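Local structure of uncharacterized protein MJ1460 (Methanocaldococcus jannaschii DSM 2661, 2OSO) at residues K74-M79 with D118-I123; E70-I75 with A125-E130. The protein is of unknown function, but carries a zinc-binding V4R domain of the vinyl-4-reductase family and may serve as a small-molecule-binding or sensor module. The protein carries 3 engineered substitutions. All blocks are in the same frame, centred on the assembly; numbering follows the deposited sequence.

Contact 1. Residues K74-M79 with D118-I123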
ATOM      1  N   LYS A  74     -13.553   5.698  13.068  1.00 29.60           N
ATOM      2  CA  LYS A  74     -14.075   4.636  12.243  1.00 31.05           C
ATOM      3  C   LYS A  74     -13.140   4.259  11.098  1.00 29.81           C
ATOM      4  O   LYS A  74     -12.922   3.098  10.838  1.00 28.88           O
ATOM      5  CB  LYS A  74     -15.428   5.021  11.680  1.00 31.21           C
ATOM      6  CG  LYS A  74     -16.226   3.846  11.149  1.00 32.66           C
ATOM      7  CD  LYS A  74     -17.346   4.346  10.250  1.00 33.30           C
ATOM      8  CE  LYS A  74     -18.636   3.489  10.365  1.00 35.84           C
ATOM      9  N   ILE A  75     -12.636   5.253  10.385  1.00 30.95           N
ATOM     10  CA  ILE A  75     -11.637   5.031   9.328  1.00 30.28           C
ATOM     11  C   ILE A  75     -10.434   4.247   9.840  1.00 27.09           C
ATOM     12  O   ILE A  75      -9.955   3.346   9.167  1.00 25.40           O
ATOM     13  CB  ILE A  75     -11.141   6.350   8.725  1.00 32.26           C
ATOM     14  CG1 ILE A  75     -12.276   6.998   7.919  1.00 33.34           C
ATOM     15  CG2 ILE A  75      -9.905   6.093   7.844  1.00 34.06           C
ATOM     16  CD1 ILE A  75     -12.072   8.472   7.565  1.00 33.19           C
ATOM     17  N   PHE A  76      -9.944   4.550  11.034  1.00 26.77           N
ATOM     18  CA  PHE A  76      -8.800   3.787  11.582  1.00 26.32           C
ATOM     19  C   PHE A  76      -9.151   2.304  11.834  1.00 27.54           C
ATOM     20  O   PHE A  76      -8.342   1.417  11.558  1.00 26.83           O
ATOM     21  CB  PHE A  76      -8.199   4.458  12.806  1.00 25.66           C
ATOM     22  CG  PHE A  76      -7.061   5.402  12.475  1.00 23.82           C
ATOM     23  CD1 PHE A  76      -7.289   6.498  11.672  1.00 25.95           C
ATOM     24  CD2 PHE A  76      -5.796   5.182  12.959  1.00 26.11           C
ATOM     25  CE1 PHE A  76      -6.271   7.339  11.295  1.00 26.75           C
ATOM     26  CE2 PHE A  76      -4.758   6.024  12.606  1.00 25.96           C
ATOM     27  CZ  PHE A  76      -5.004   7.120  11.800  1.00 24.75           C
ATOM     28  N   LYS A  77     -10.368   2.025  12.288  1.00 27.83           N
ATOM     29  CA  LYS A  77     -10.786   0.616  12.421  1.00 30.09           C
ATOM     30  C   LYS A  77     -10.920  -0.075  11.062  1.00 27.53           C
ATOM     31  O   LYS A  77     -10.556  -1.238  10.930  1.00 26.01           O
ATOM     32  CB  LYS A  77     -12.102   0.476  13.185  1.00 32.25           C
ATOM     33  CG  LYS A  77     -12.013   0.807  14.656  1.00 36.25           C
ATOM     34  CD  LYS A  77     -11.102  -0.160  15.435  1.00 38.52           C
ATOM     35  CE  LYS A  77     -11.595  -1.613  15.365  1.00 40.32           C
ATOM     36  NZ  LYS A  77     -11.018  -2.515  16.469  1.00 39.98           N
ATOM     37  N   LEU A  78     -11.512   0.617  10.088  1.00 26.83           N
ATOM     38  CA  LEU A  78     -11.649   0.066   8.726  1.00 28.05           C
ATOM     39  C   LEU A  78     -10.312  -0.223   8.047  1.00 29.07           C
ATOM     40  O   LEU A  78     -10.165  -1.230   7.335  1.00 31.21           O
ATOM     41  CB  LEU A  78     -12.447   1.027   7.869  1.00 28.52           C
ATOM     42  CG  LEU A  78     -13.924   1.134   8.186  1.00 29.24           C
ATOM     43  CD1 LEU A  78     -14.572   2.203   7.295  1.00 27.67           C
ATOM     44  CD2 LEU A  78     -14.616  -0.234   8.044  1.00 30.06           C
HETATM   45  N   MSE A  79      -9.333   0.647   8.280  1.00 26.71           N
HETATM   46  CA  MSE A  79      -7.999   0.473   7.741  1.00 27.73           C
HETATM   47  C   MSE A  79      -7.224  -0.634   8.480  1.00 28.38           C
HETATM   48  O   MSE A  79      -6.190  -1.101   7.993  1.00 27.72           O
HETATM   49  CB  MSE A  79      -7.251   1.788   7.839  1.00 26.93           C
HETATM   50  CG  MSE A  79      -7.738   2.900   6.998  1.00 29.81           C
HETATM   51 SE   MSE A  79      -6.489   4.455   7.102  0.75 28.43          SE
HETATM   52  CE  MSE A  79      -5.096   3.801   5.925  1.00 30.27           C
ATOM     53  N   ASP A 118       5.275   7.547  11.357  1.00 22.51           N
ATOM     54  CA  ASP A 118       5.310   8.839  10.645  1.00 21.87           C
ATOM     55  C   ASP A 118       4.137   9.013   9.654  1.00 23.10           C
ATOM     56  O   ASP A 118       3.609  10.121   9.549  1.00 22.34           O
ATOM     57  CB  ASP A 118       6.565   9.008   9.807  1.00 23.02           C
ATOM     58  CG  ASP A 118       7.802   9.238  10.610  1.00 26.52           C
ATOM     59  OD1 ASP A 118       7.798   9.036  11.840  1.00 28.56           O
ATOM     60  OD2 ASP A 118       8.795   9.594   9.954  1.00 28.30           O
ATOM     61  N   PHE A 119       3.839   7.964   8.886  1.00 22.99           N
ATOM     62  CA  PHE A 119       2.661   7.952   7.971  1.00 22.68           C
ATOM     63  C   PHE A 119       1.361   8.193   8.742  1.00 24.14           C
ATOM     64  O   PHE A 119       0.583   9.083   8.384  1.00 26.99           O
ATOM     65  CB  PHE A 119       2.631   6.646   7.148  1.00 22.62           C
ATOM     66  CG  PHE A 119       1.457   6.516   6.243  1.00 23.13           C
ATOM     67  CD1 PHE A 119       1.268   7.423   5.205  1.00 21.74           C
ATOM     68  CD2 PHE A 119       0.589   5.445   6.347  1.00 21.74           C
ATOM     69  CE1 PHE A 119       0.163   7.303   4.376  1.00 23.22           C
ATOM     70  CE2 PHE A 119      -0.489   5.333   5.475  1.00 23.66           C
ATOM     71  CZ  PHE A 119      -0.662   6.253   4.475  1.00 23.85           C
ATOM     72  N   ILE A 120       1.139   7.470   9.840  1.00 23.14           N
ATOM     73  CA  ILE A 120      -0.068   7.672  10.677  1.00 23.06           C
ATOM     74  C   ILE A 120      -0.139   9.124  11.253  1.00 23.23           C
ATOM     75  O   ILE A 120      -1.193   9.774  11.268  1.00 23.76           O
ATOM     76  CB  ILE A 120      -0.164   6.591  11.837  1.00 22.41           C
ATOM     77  CG1 ILE A 120      -0.594   5.208  11.280  1.00 23.88           C
ATOM     78  CG2 ILE A 120      -1.086   7.129  12.965  1.00 22.62           C
ATOM     79  CD1 ILE A 120      -0.563   4.028  12.278  1.00 21.72           C
ATOM     80  N   ALA A 121       0.999   9.662  11.655  1.00 22.25           N
ATOM     81  CA  ALA A 121       1.081  11.003  12.239  1.00 21.60           C
ATOM     82  C   ALA A 121       0.675  12.042  11.187  1.00 22.22           C
ATOM     83  O   ALA A 121      -0.077  12.960  11.493  1.00 23.46           O
ATOM     84  CB  ALA A 121       2.518  11.293  12.839  1.00 20.46           C
ATOM     85  N   GLY A 122       1.106  11.839   9.943  1.00 21.69           N
ATOM     86  CA  GLY A 122       0.700  12.677   8.815  1.00 23.05           C
ATOM     87  C   GLY A 122      -0.774  12.566   8.575  1.00 23.13           C
ATOM     88  O   GLY A 122      -1.502  13.588   8.312  1.00 25.60           O
ATOM     89  N   ILE A 123      -1.247  11.330   8.563  1.00 24.09           N
ATOM     90  CA  ILE A 123      -2.701  11.110   8.342  1.00 23.29           C
ATOM     91  C   ILE A 123      -3.512  11.935   9.360  1.00 24.80           C
ATOM     92  O   ILE A 123      -4.469  12.614   9.016  1.00 22.85           O
ATOM     93  CB  ILE A 123      -3.101   9.676   8.468  1.00 22.74           C
ATOM     94  CG1 ILE A 123      -2.556   8.862   7.261  1.00 21.95           C
ATOM     95  CG2 ILE A 123      -4.654   9.581   8.456  1.00 21.91           C
ATOM     96  CD1 ILE A 123      -2.786   7.338   7.447  1.00 23.17           C
TER
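With CG1 of both Ile120 and Ile123 anti to the carbonyl carbon (chi1 -75° and -71°), each isoleucine has its CG2 methyl anti to the backbone N, and these two methyls meet the Phe76 ring. Helix 118-132 of the V4R region here packs antiparallel against helix 69-79: the axes of the two short segments run at 148° and come no closer than 13.2 Å. At that spacing the backbones do not touch, and long side chains bridge the gap. Phe76 reaches into it and meets 118-123 at the edge of its ring. Its CE2 lies 3.9 Å from Ile120 CG2, which sits in the plane of the ring, and its CE1 lies 4.0 Å from Ile123 CG2; CZ points between the two methyls. Phe81 touches both Phe76 and Ile120, and Phe153 of strand 151-158 also packs on Ile120, whose side chain is about 7 Å from the bound zinc ion. All four touching residues are buried, and the contact is wholly apolar. Phe60 of helix 53-64 touches both Met79, a selenomethionine, and Ile123, while Tyr32 of the second subunit reaches Met79 too. Within its own helix, Ile123 lays CD1 3.6 Å above one face of the Phe119 ring, toward the rim, and presents that same methyl to Met79 CE at 4.5 Å.

Contact 2. Residues E70-I75 with A125-E130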
ATOM      1  N   GLU A  70     -15.663  11.161  15.258  1.00 27.81           N
ATOM      2  CA  GLU A  70     -16.177   9.786  15.303  1.00 28.92           C
ATOM      3  C   GLU A  70     -15.827   9.068  13.988  1.00 27.95           C
ATOM      4  O   GLU A  70     -15.414   7.912  13.986  1.00 25.43           O
ATOM      5  CB  GLU A  70     -17.678   9.740  15.647  1.00 32.45           C
ATOM      6  CG  GLU A  70     -18.104   8.568  16.590  1.00 35.99           C
ATOM      7  CD  GLU A  70     -17.122   8.267  17.782  1.00 38.97           C
ATOM      8  OE1 GLU A  70     -16.691   9.202  18.523  1.00 41.47           O
ATOM      9  OE2 GLU A  70     -16.783   7.065  17.974  1.00 41.15           O
ATOM     10  N   GLU A  71     -15.955   9.784  12.871  1.00 28.73           N
ATOM     11  CA  GLU A  71     -15.630   9.273  11.556  1.00 30.55           C
ATOM     12  C   GLU A  71     -14.125   8.977  11.417  1.00 28.50           C
ATOM     13  O   GLU A  71     -13.740   7.972  10.814  1.00 27.52           O
ATOM     14  CB  GLU A  71     -16.110  10.274  10.473  1.00 33.08           C
ATOM     15  CG  GLU A  71     -16.076   9.695   9.096  1.00 35.99           C
ATOM     16  CD  GLU A  71     -16.889  10.495   8.030  1.00 35.94           C
ATOM     17  OE1 GLU A  71     -17.365  11.621   8.265  1.00 38.10           O
ATOM     18  OE2 GLU A  71     -17.019   9.962   6.918  1.00 40.43           O
ATOM     19  N   LEU A  72     -13.290   9.831  11.992  1.00 27.18           N
ATOM     20  CA  LEU A  72     -11.836   9.574  12.042  1.00 28.88           C
ATOM     21  C   LEU A  72     -11.524   8.233  12.728  1.00 30.33           C
ATOM     22  O   LEU A  72     -10.683   7.429  12.258  1.00 31.20           O
ATOM     23  CB  LEU A  72     -11.129  10.731  12.763  1.00 28.31           C
ATOM     24  CG  LEU A  72      -9.595  10.709  12.924  1.00 27.12           C
ATOM     25  CD1 LEU A  72      -8.855  10.196  11.698  1.00 26.64           C
ATOM     26  CD2 LEU A  72      -9.109  12.082  13.296  1.00 27.98           C
ATOM     27  N   LYS A  73     -12.189   8.008  13.864  1.00 30.27           N
ATOM     28  CA  LYS A  73     -12.021   6.779  14.628  1.00 28.78           C
ATOM     29  C   LYS A  73     -12.441   5.550  13.808  1.00 29.30           C
ATOM     30  O   LYS A  73     -11.771   4.483  13.865  1.00 26.63           O
ATOM     31  CB  LYS A  73     -12.795   6.850  15.950  1.00 29.46           C
ATOM     32  CG  LYS A  73     -12.250   7.899  16.969  1.00 29.57           C
ATOM     33  CD  LYS A  73     -13.150   7.976  18.218  1.00 29.81           C
ATOM     34  CE  LYS A  73     -12.557   8.862  19.298  1.00 30.82           C
ATOM     35  NZ  LYS A  73     -13.500   9.216  20.438  1.00 29.95           N
ATOM     36  N   LYS A  74     -13.553   5.698  13.068  1.00 29.60           N
ATOM     37  CA  LYS A  74     -14.075   4.636  12.243  1.00 31.05           C
ATOM     38  C   LYS A  74     -13.140   4.259  11.098  1.00 29.81           C
ATOM     39  O   LYS A  74     -12.922   3.098  10.838  1.00 28.88           O
ATOM     40  CB  LYS A  74     -15.428   5.021  11.680  1.00 31.21           C
ATOM     41  CG  LYS A  74     -16.226   3.846  11.149  1.00 32.66           C
ATOM     42  CD  LYS A  74     -17.346   4.346  10.250  1.00 33.30           C
ATOM     43  CE  LYS A  74     -18.636   3.489  10.365  1.00 35.84           C
ATOM     44  N   ILE A  75     -12.636   5.253  10.385  1.00 30.95           N
ATOM     45  CA  ILE A  75     -11.637   5.031   9.328  1.00 30.28           C
ATOM     46  C   ILE A  75     -10.434   4.247   9.840  1.00 27.09           C
ATOM     47  O   ILE A  75      -9.955   3.346   9.167  1.00 25.40           O
ATOM     48  CB  ILE A  75     -11.141   6.350   8.725  1.00 32.26           C
ATOM     49  CG1 ILE A  75     -12.276   6.998   7.919  1.00 33.34           C
ATOM     50  CG2 ILE A  75      -9.905   6.093   7.844  1.00 34.06           C
ATOM     51  CD1 ILE A  75     -12.072   8.472   7.565  1.00 33.19           C
ATOM     52  N   ALA A 125      -2.647  14.605  11.079  1.00 23.64           N
ATOM     53  CA  ALA A 125      -2.562  16.032  10.819  1.00 23.30           C
ATOM     54  C   ALA A 125      -3.515  16.456   9.724  1.00 25.66           C
ATOM     55  O   ALA A 125      -4.173  17.502   9.830  1.00 22.10           O
ATOM     56  CB  ALA A 125      -1.113  16.445  10.440  1.00 23.10           C
ATOM     57  N   GLY A 126      -3.564  15.640   8.659  1.00 24.73           N
ATOM     58  CA  GLY A 126      -4.395  15.933   7.526  1.00 25.58           C
ATOM     59  C   GLY A 126      -5.866  15.834   7.847  1.00 24.22           C
ATOM     60  O   GLY A 126      -6.666  16.681   7.400  1.00 26.79           O
ATOM     61  N   CYS A 127      -6.250  14.781   8.574  1.00 22.94           N
ATOM     62  CA  CYS A 127      -7.641  14.577   8.976  1.00 23.28           C
ATOM     63  C   CYS A 127      -8.166  15.654   9.934  1.00 23.50           C
ATOM     64  O   CYS A 127      -9.286  16.115   9.800  1.00 24.16           O
ATOM     65  CB  CYS A 127      -7.865  13.204   9.601  1.00 22.88           C
ATOM     66  SG  CYS A 127      -7.727  11.849   8.441  1.00 26.74           S
ATOM     67  N   LEU A 128      -7.339  16.039  10.886  1.00 22.06           N
ATOM     68  CA  LEU A 128      -7.683  17.084  11.861  1.00 22.00           C
ATOM     69  C   LEU A 128      -7.841  18.449  11.221  1.00 21.83           C
ATOM     70  O   LEU A 128      -8.684  19.233  11.659  1.00 25.50           O
ATOM     71  CB  LEU A 128      -6.625  17.169  12.944  1.00 19.44           C
ATOM     72  CG  LEU A 128      -6.660  15.982  13.923  1.00 21.27           C
ATOM     73  CD1 LEU A 128      -5.374  16.013  14.798  1.00 22.27           C
ATOM     74  CD2 LEU A 128      -7.913  15.997  14.766  1.00 24.28           C
ATOM     75  N   GLU A 129      -7.034  18.751  10.214  1.00 23.10           N
ATOM     76  CA  GLU A 129      -7.311  19.939   9.370  1.00 23.36           C
ATOM     77  C   GLU A 129      -8.657  19.898   8.602  1.00 24.80           C
ATOM     78  O   GLU A 129      -9.410  20.907   8.545  1.00 23.94           O
ATOM     79  CB  GLU A 129      -6.144  20.199   8.420  1.00 23.90           C
ATOM     80  CG  GLU A 129      -6.376  21.403   7.493  1.00 25.38           C
ATOM     81  CD  GLU A 129      -5.248  21.693   6.518  1.00 26.68           C
ATOM     82  OE1 GLU A 129      -4.082  21.370   6.791  1.00 26.28           O
ATOM     83  OE2 GLU A 129      -5.558  22.276   5.439  1.00 27.80           O
ATOM     84  N   GLU A 130      -8.967  18.763   7.975  1.00 25.15           N
ATOM     85  CA  GLU A 130     -10.271  18.584   7.341  1.00 25.81           C
ATOM     86  C   GLU A 130     -11.451  18.807   8.339  1.00 25.57           C
ATOM     87  O   GLU A 130     -12.481  19.385   7.991  1.00 25.02           O
ATOM     88  CB  GLU A 130     -10.360  17.206   6.660  1.00 27.24           C
ATOM     89  CG  GLU A 130      -9.576  17.046   5.363  1.00 27.46           C
ATOM     90  CD  GLU A 130      -9.856  18.107   4.306  1.00 30.11           C
ATOM     91  OE1 GLU A 130     -10.993  18.186   3.759  1.00 30.51           O
ATOM     92  OE2 GLU A 130      -8.937  18.907   4.025  1.00 30.22           O
TER
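Cys127, the first residue of 125-130 to touch the other helix, faces Leu72; the CA atoms of Cys127 and Leu72 are 7.2 Å apart, and both CB atoms are directed at the opposing helix. Cys127 CB and SG each lie 3.8 Å from Leu72 CD1, and Cys127 CB is 4.1 Å from Leu72 CD2, placing the leucine fork against the base of the cysteine. Leu72 reaches across because its CG is anti to the backbone N (chi1 -179°). Pro66, in the loop before helix 69-79, also packs on Cys127. This is a close apolar pairing of two helices in an alpha+beta fold, where helix 118-132 lies between helix 69-79 and strand 135-142 of the antiparallel sheet. Leu128, next in line, shows the link to that sheet: its CD2 is 4.3 Å from Leu72 CD2, while its side chain also rests on Phe136. The two Leu72 methyls thus divide their work, CD1 meeting both side-chain atoms of Cys127 and CD2 reaching from Cys127 CB to Leu128. Further along, Glu130 OE1 is hydrogen-bonded to Ser65 OG, tying helix 118-132 to the chain just after helix 53-64.

Both contacts join helix 69-79 to helix 118-132, and their centres are 8 Å apart. The antiparallel course reverses the order: 70-75 precedes 74-79 on the first helix, whereas its partner 125-130 follows 118-123 on the second. The two ranges on helix 69-79 overlap at Lys74 and Ile75, though neither residue carries a contact. The helices lie closer together at contact 2 and open toward the zinc-side start of helix 118-132, at contact 1. Helix 53-64 touches both. Together the contacts attach helix 69-79 to a helix that packs on the antiparallel sheet, joining it to the V4R domain core.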